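Local structure of Bd3459 (Bdellovibrio bacteriovorus, 5CEC) at residues A[76-88]-A[313-326]. The protein is probably a serine-type D-Ala-D-Ala carboxypeptidase or endopeptidase of the S13 family, used in predation and bound by the ankyrin-repeat immunity protein Bd3460. The protein carries 1 engineered substitution. Sequence-based numbering, arbitrary orientation.
Sequences TTLWAVDRLGPDY and VLYSLDKSLSAKGY
Leu78 lies across the backbone of helix 313-322: its CD1 comes within 3.7 Å of Leu317 N, while CD2 meets Ser316 CB and the side chain of Val313. The contact is a worked example of a methyl-lined interface closed at its open end by hydroxyl-carboxylate bonds. With CG anti to the backbone N (chi1 170°), both Leu78 methyls are carried onto the neighbouring helix. The helices run the same way at 33°, and the backbones come nearest here, at Leu78 and Leu317. Leu317 answers with its own branched end, its CD1 4.0 Å from Val81 CG2 and its CD2 against Thr77 CG2. One turn further on, Val81 CG1 rests on Ser320 CB at 3.8 Å, and Leu244 of helix 240-250 also touches Val81. The apolar seam runs on past Gly85, with Leu321 CD2 against Pro86 CB (4.2 Å); Pro86 CG sits against Lys324 CG and near the Tyr326 ring edge, 3.8 Å from Tyr326 CD2.

At the partly exposed flank, Ser320 OG donates to the syn lone pair of Asp82 OD1 over 2.7 Å; OD2 is taken by Tyr272 and by a salt bridge to Lys276. Tyr326 OH, also bonded to Lys241, donates to Asp87 OD1 over 2.6 Å, with carboxylate and ring planes 56° apart. The open side is Asp87, Lys324 and two waters: one links Asp87 OD2 to Lys324 O, the other to Lys324 NZ, which stays 5.5 Å from OD2.

The C-terminal end of helix 313-322 is shaped by a Schellman motif, Tyr326 N bonding to Leu321 O and Gly325 N to Ser322 O, which turns Tyr326 toward Asp87. The buried half joins two helices of the penicillin-binding fold; the probable SxxK motif, Ser70 and Lys73, leads into helix 72-84, as in serine transpeptidases and beta-lactamases.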
loop_
_atom_site.group_PDB
_atom_site.type_symbol
_atom_site.label_atom_id
_atom_site.label_comp_id
_atom_site.label_asym_id
_atom_site.label_seq_id
_atom_site.Cartn_x
_atom_site.Cartn_y
_atom_site.Cartn_z
ATOM N N THR A 76 -2.803 -6.398 -12.373
ATOM C CA THR A 76 -4.266 -6.107 -12.334
ATOM C C THR A 76 -4.562 -4.683 -12.873
ATOM O O THR A 76 -5.555 -4.494 -13.564
ATOM C CB THR A 76 -4.769 -6.311 -10.910
ATOM O OG1 THR A 76 -4.421 -7.647 -10.507
ATOM C CG2 THR A 76 -6.261 -6.093 -10.801
ATOM N N THR A 77 -3.686 -3.734 -12.535
ATOM C CA THR A 77 -3.786 -2.342 -13.010
ATOM C C THR A 77 -3.738 -2.329 -14.532
ATOM O O THR A 77 -4.582 -1.694 -15.162
ATOM C CB THR A 77 -2.668 -1.502 -12.398
ATOM O OG1 THR A 77 -2.860 -1.448 -10.983
ATOM C CG2 THR A 77 -2.658 -0.125 -12.891
ATOM N N LEU A 78 -2.769 -3.019 -15.127
ATOM C CA LEU A 78 -2.671 -3.073 -16.600
ATOM C C LEU A 78 -3.960 -3.662 -17.184
ATOM O O LEU A 78 -4.521 -3.118 -18.146
ATOM C CB LEU A 78 -1.488 -3.943 -17.002
ATOM C CG LEU A 78 -1.407 -4.272 -18.489
ATOM C CD1 LEU A 78 -1.301 -3.023 -19.362
ATOM C CD2 LEU A 78 -0.259 -5.209 -18.781
ATOM N N TRP A 79 -4.415 -4.787 -16.631
ATOM C CA TRP A 79 -5.607 -5.455 -17.160
ATOM C C TRP A 79 -6.795 -4.482 -17.137
ATOM O O TRP A 79 -7.503 -4.338 -18.142
ATOM C CB TRP A 79 -5.926 -6.729 -16.368
ATOM C CG TRP A 79 -6.955 -7.598 -16.950
ATOM C CD1 TRP A 79 -7.385 -7.635 -18.266
ATOM C CD2 TRP A 79 -7.637 -8.652 -16.288
ATOM N NE1 TRP A 79 -8.301 -8.631 -18.434
ATOM C CE2 TRP A 79 -8.480 -9.267 -17.237
ATOM C CE3 TRP A 79 -7.649 -9.127 -14.974
ATOM C CZ2 TRP A 79 -9.264 -10.336 -16.924
ATOM C CZ3 TRP A 79 -8.463 -10.182 -14.677
ATOM C CH2 TRP A 79 -9.276 -10.751 -15.633
ATOM N N ALA A 80 -7.008 -3.808 -15.999
ATOM C CA ALA A 80 -8.123 -2.883 -15.869
ATOM C C ALA A 80 -7.975 -1.681 -16.840
ATOM O O ALA A 80 -8.963 -1.220 -17.420
ATOM C CB ALA A 80 -8.270 -2.437 -14.425
ATOM N N VAL A 81 -6.770 -1.109 -16.924
ATOM C CA VAL A 81 -6.537 0.023 -17.836
ATOM C C VAL A 81 -6.856 -0.373 -19.271
ATOM O O VAL A 81 -7.490 0.371 -20.002
ATOM C CB VAL A 81 -5.103 0.576 -17.695
ATOM C CG1 VAL A 81 -4.702 1.507 -18.847
ATOM C CG2 VAL A 81 -4.945 1.261 -16.353
ATOM N N ASP A 82 -6.424 -1.560 -19.664
ATOM C CA ASP A 82 -6.684 -2.058 -21.040
ATOM C C ASP A 82 -8.169 -2.373 -21.265
ATOM O O ASP A 82 -8.714 -2.066 -22.325
ATOM C CB ASP A 82 -5.822 -3.295 -21.337
ATOM C CG ASP A 82 -4.454 -2.949 -21.871
ATOM O OD1 ASP A 82 -4.142 -1.736 -22.090
ATOM O OD2 ASP A 82 -3.698 -3.915 -22.098
ATOM N N ARG A 83 -8.830 -3.001 -20.303
ATOM C CA ARG A 83 -10.212 -3.420 -20.500
ATOM C C ARG A 83 -11.202 -2.260 -20.355
ATOM O O ARG A 83 -12.227 -2.235 -21.044
ATOM C CB ARG A 83 -10.595 -4.490 -19.492
ATOM C CG ARG A 83 -10.210 -5.877 -19.894
ATOM C CD ARG A 83 -11.228 -6.441 -20.903
ATOM N NE ARG A 83 -12.554 -6.612 -20.286
ATOM C CZ ARG A 83 -12.917 -7.606 -19.473
ATOM N NH1 ARG A 83 -12.100 -8.626 -19.218
ATOM N NH2 ARG A 83 -14.127 -7.598 -18.920
ATOM N N LEU A 84 -10.927 -1.337 -19.444
ATOM C CA LEU A 84 -11.870 -0.257 -19.114
ATOM C C LEU A 84 -11.471 1.128 -19.562
ATOM O O LEU A 84 -12.340 1.953 -19.881
ATOM C CB LEU A 84 -12.120 -0.240 -17.616
ATOM C CG LEU A 84 -12.636 -1.545 -17.000
ATOM C CD1 LEU A 84 -12.653 -1.401 -15.492
ATOM C CD2 LEU A 84 -14.001 -1.921 -17.541
ATOM N N GLY A 85 -10.174 1.395 -19.552
ATOM C CA GLY A 85 -9.629 2.720 -19.811
ATOM C C GLY A 85 -9.429 3.485 -18.503
ATOM O O GLY A 85 -10.229 3.379 -17.580
ATOM N N PRO A 86 -8.364 4.299 -18.433
ATOM C CA PRO A 86 -8.080 5.022 -17.184
ATOM C C PRO A 86 -9.104 6.067 -16.778
ATOM O O PRO A 86 -9.121 6.455 -15.614
ATOM C CB PRO A 86 -6.728 5.690 -17.462
ATOM C CG PRO A 86 -6.698 5.846 -18.952
ATOM C CD PRO A 86 -7.418 4.649 -19.500
ATOM N N ASP A 87 -9.932 6.508 -17.721
ATOM C CA ASP A 87 -10.966 7.489 -17.437
ATOM C C ASP A 87 -12.330 6.861 -17.212
ATOM O O ASP A 87 -13.334 7.569 -17.039
ATOM C CB ASP A 87 -11.002 8.508 -18.563
ATOM C CG ASP A 87 -9.687 9.263 -18.698
ATOM O OD1 ASP A 87 -9.279 9.876 -17.696
ATOM O OD2 ASP A 87 -9.073 9.258 -19.797
ATOM N N TYR A 88 -12.388 5.528 -17.183
ATOM C CA TYR A 88 -13.666 4.823 -16.974
ATOM C C TYR A 88 -14.230 5.191 -15.591
ATOM O O TYR A 88 -13.468 5.265 -14.616
ATOM C CB TYR A 88 -13.440 3.310 -17.025
ATOM C CG TYR A 88 -14.682 2.496 -16.797
ATOM C CD1 TYR A 88 -15.594 2.287 -17.819
ATOM C CD2 TYR A 88 -14.964 1.927 -15.548
ATOM C CE1 TYR A 88 -16.737 1.546 -17.625
ATOM C CE2 TYR A 88 -16.096 1.168 -15.346
ATOM C CZ TYR A 88 -16.995 0.992 -16.384
ATOM O OH TYR A 88 -18.133 0.238 -16.196
ATOM N N VAL A 313 4.999 -5.878 -18.381
ATOM C CA VAL A 313 3.802 -5.264 -17.822
ATOM C C VAL A 313 3.992 -3.764 -17.657
ATOM O O VAL A 313 3.089 -2.982 -18.015
ATOM C CB VAL A 313 3.421 -5.954 -16.487
ATOM C CG1 VAL A 313 2.425 -5.130 -15.677
ATOM C CG2 VAL A 313 2.861 -7.340 -16.774
ATOM N N LEU A 314 5.138 -3.355 -17.122
ATOM C CA LEU A 314 5.416 -1.912 -16.975
ATOM C C LEU A 314 5.421 -1.191 -18.333
ATOM O O LEU A 314 4.824 -0.112 -18.482
ATOM C CB LEU A 314 6.720 -1.673 -16.237
ATOM C CG LEU A 314 6.617 -2.034 -14.725
ATOM C CD1 LEU A 314 8.011 -2.276 -14.166
ATOM C CD2 LEU A 314 5.859 -0.982 -13.921
ATOM N N TYR A 315 6.100 -1.781 -19.317
ATOM C CA TYR A 315 6.155 -1.199 -20.664
ATOM C C TYR A 315 4.762 -1.006 -21.230
ATOM O O TYR A 315 4.406 0.080 -21.742
ATOM C CB TYR A 315 6.950 -2.099 -21.590
ATOM C CG TYR A 315 6.967 -1.592 -22.988
ATOM C CD1 TYR A 315 5.943 -1.896 -23.877
ATOM C CD2 TYR A 315 7.993 -0.771 -23.417
ATOM C CE1 TYR A 315 5.958 -1.419 -25.162
ATOM C CE2 TYR A 315 8.015 -0.265 -24.694
ATOM C CZ TYR A 315 6.993 -0.584 -25.593
ATOM O OH TYR A 315 6.967 -0.117 -26.850
ATOM N N SER A 316 3.940 -2.044 -21.113
ATOM C CA SER A 316 2.578 -2.028 -21.645
ATOM C C SER A 316 1.659 -1.071 -20.902
ATOM O O SER A 316 0.825 -0.403 -21.522
ATOM C CB SER A 316 1.993 -3.445 -21.687
ATOM O OG SER A 316 2.698 -4.265 -22.594
ATOM N N LEU A 317 1.777 -1.007 -19.566
ATOM C CA LEU A 317 0.989 -0.090 -18.786
ATOM C C LEU A 317 1.335 1.343 -19.145
ATOM O O LEU A 317 0.435 2.193 -19.308
ATOM C CB LEU A 317 1.215 -0.371 -17.295
ATOM C CG LEU A 317 0.477 0.560 -16.326
ATOM C CD1 LEU A 317 -1.035 0.565 -16.547
ATOM C CD2 LEU A 317 0.780 0.133 -14.905
ATOM N N ASP A 318 2.632 1.637 -19.199
ATOM C CA ASP A 318 3.093 2.965 -19.574
ATOM C C ASP A 318 2.536 3.351 -20.957
ATOM O O ASP A 318 2.062 4.485 -21.159
ATOM C CB ASP A 318 4.619 3.028 -19.544
ATOM C CG ASP A 318 5.180 4.355 -19.070
ATOM O OD1 ASP A 318 4.426 5.282 -18.708
ATOM O OD2 ASP A 318 6.429 4.453 -19.063
ATOM N N LYS A 319 2.561 2.412 -21.894
ATOM C CA LYS A 319 2.113 2.679 -23.266
ATOM C C LYS A 319 0.626 3.014 -23.265
ATOM O O LYS A 319 0.209 4.013 -23.866
ATOM C CB LYS A 319 2.363 1.483 -24.176
ATOM C CG LYS A 319 1.943 1.738 -25.626
ATOM C CD LYS A 319 2.262 0.527 -26.462
ATOM C CE LYS A 319 1.805 0.715 -27.888
ATOM N NZ LYS A 319 2.060 -0.499 -28.714
ATOM N N SER A 320 -0.172 2.213 -22.552
ATOM C CA SER A 320 -1.615 2.432 -22.513
ATOM C C SER A 320 -1.965 3.754 -21.810
ATOM O O SER A 320 -2.853 4.497 -22.263
ATOM C CB SER A 320 -2.313 1.250 -21.845
ATOM O OG SER A 320 -2.158 0.053 -22.626
ATOM N N LEU A 321 -1.280 4.064 -20.710
ATOM C CA LEU A 321 -1.491 5.346 -20.039
ATOM C C LEU A 321 -1.073 6.534 -20.899
ATOM O O LEU A 321 -1.784 7.539 -20.937
ATOM C CB LEU A 321 -0.738 5.384 -18.712
ATOM C CG LEU A 321 -1.282 4.425 -17.650
ATOM C CD1 LEU A 321 -0.279 4.341 -16.506
ATOM C CD2 LEU A 321 -2.661 4.858 -17.147
ATOM N N SER A 322 0.076 6.423 -21.564
ATOM C CA SER A 322 0.598 7.543 -22.380
ATOM C C SER A 322 -0.340 7.919 -23.514
ATOM O O SER A 322 -0.437 9.091 -23.879
ATOM C CB SER A 322 1.970 7.196 -22.949
ATOM O OG SER A 322 2.883 6.983 -21.893
ATOM N N ALA A 323 -1.064 6.940 -24.030
ATOM C CA ALA A 323 -2.045 7.189 -25.092
ATOM C C ALA A 323 -3.169 8.152 -24.659
ATOM O O ALA A 323 -3.806 8.778 -25.514
ATOM C CB ALA A 323 -2.649 5.886 -25.561
ATOM N N LYS A 324 -3.415 8.229 -23.344
ATOM C CA LYS A 324 -4.424 9.098 -22.756
ATOM C C LYS A 324 -3.809 10.266 -21.996
ATOM O O LYS A 324 -4.508 10.932 -21.237
ATOM C CB LYS A 324 -5.312 8.300 -21.810
ATOM C CG LYS A 324 -5.796 6.973 -22.354
ATOM C CD LYS A 324 -6.867 7.127 -23.367
ATOM C CE LYS A 324 -7.588 5.799 -23.580
ATOM N NZ LYS A 324 -8.819 6.114 -24.318
ATOM N N GLY A 325 -2.521 10.518 -22.206
ATOM C CA GLY A 325 -1.817 11.633 -21.586
ATOM C C GLY A 325 -1.404 11.420 -20.151
ATOM O O GLY A 325 -1.121 12.386 -19.472
ATOM N N TYR A 326 -1.315 10.159 -19.709
ATOM C CA TYR A 326 -1.012 9.858 -18.328
ATOM C C TYR A 326 0.364 9.210 -18.189
ATOM O O TYR A 326 0.940 8.733 -19.168
ATOM C CB TYR A 326 -2.062 8.960 -17.697
ATOM C CG TYR A 326 -3.439 9.576 -17.644
ATOM C CD1 TYR A 326 -3.633 10.787 -16.997
ATOM C CD2 TYR A 326 -4.552 8.916 -18.155
ATOM C CE1 TYR A 326 -4.885 11.354 -16.912
ATOM C CE2 TYR A 326 -5.822 9.463 -18.046
ATOM C CZ TYR A 326 -5.980 10.696 -17.429
ATOM O OH TYR A 326 -7.204 11.306 -17.269
HETATM O O HOH W 1 -7.384 11.240 -20.510
HETATM O O HOH W 2 -9.864 7.954 -22.143
#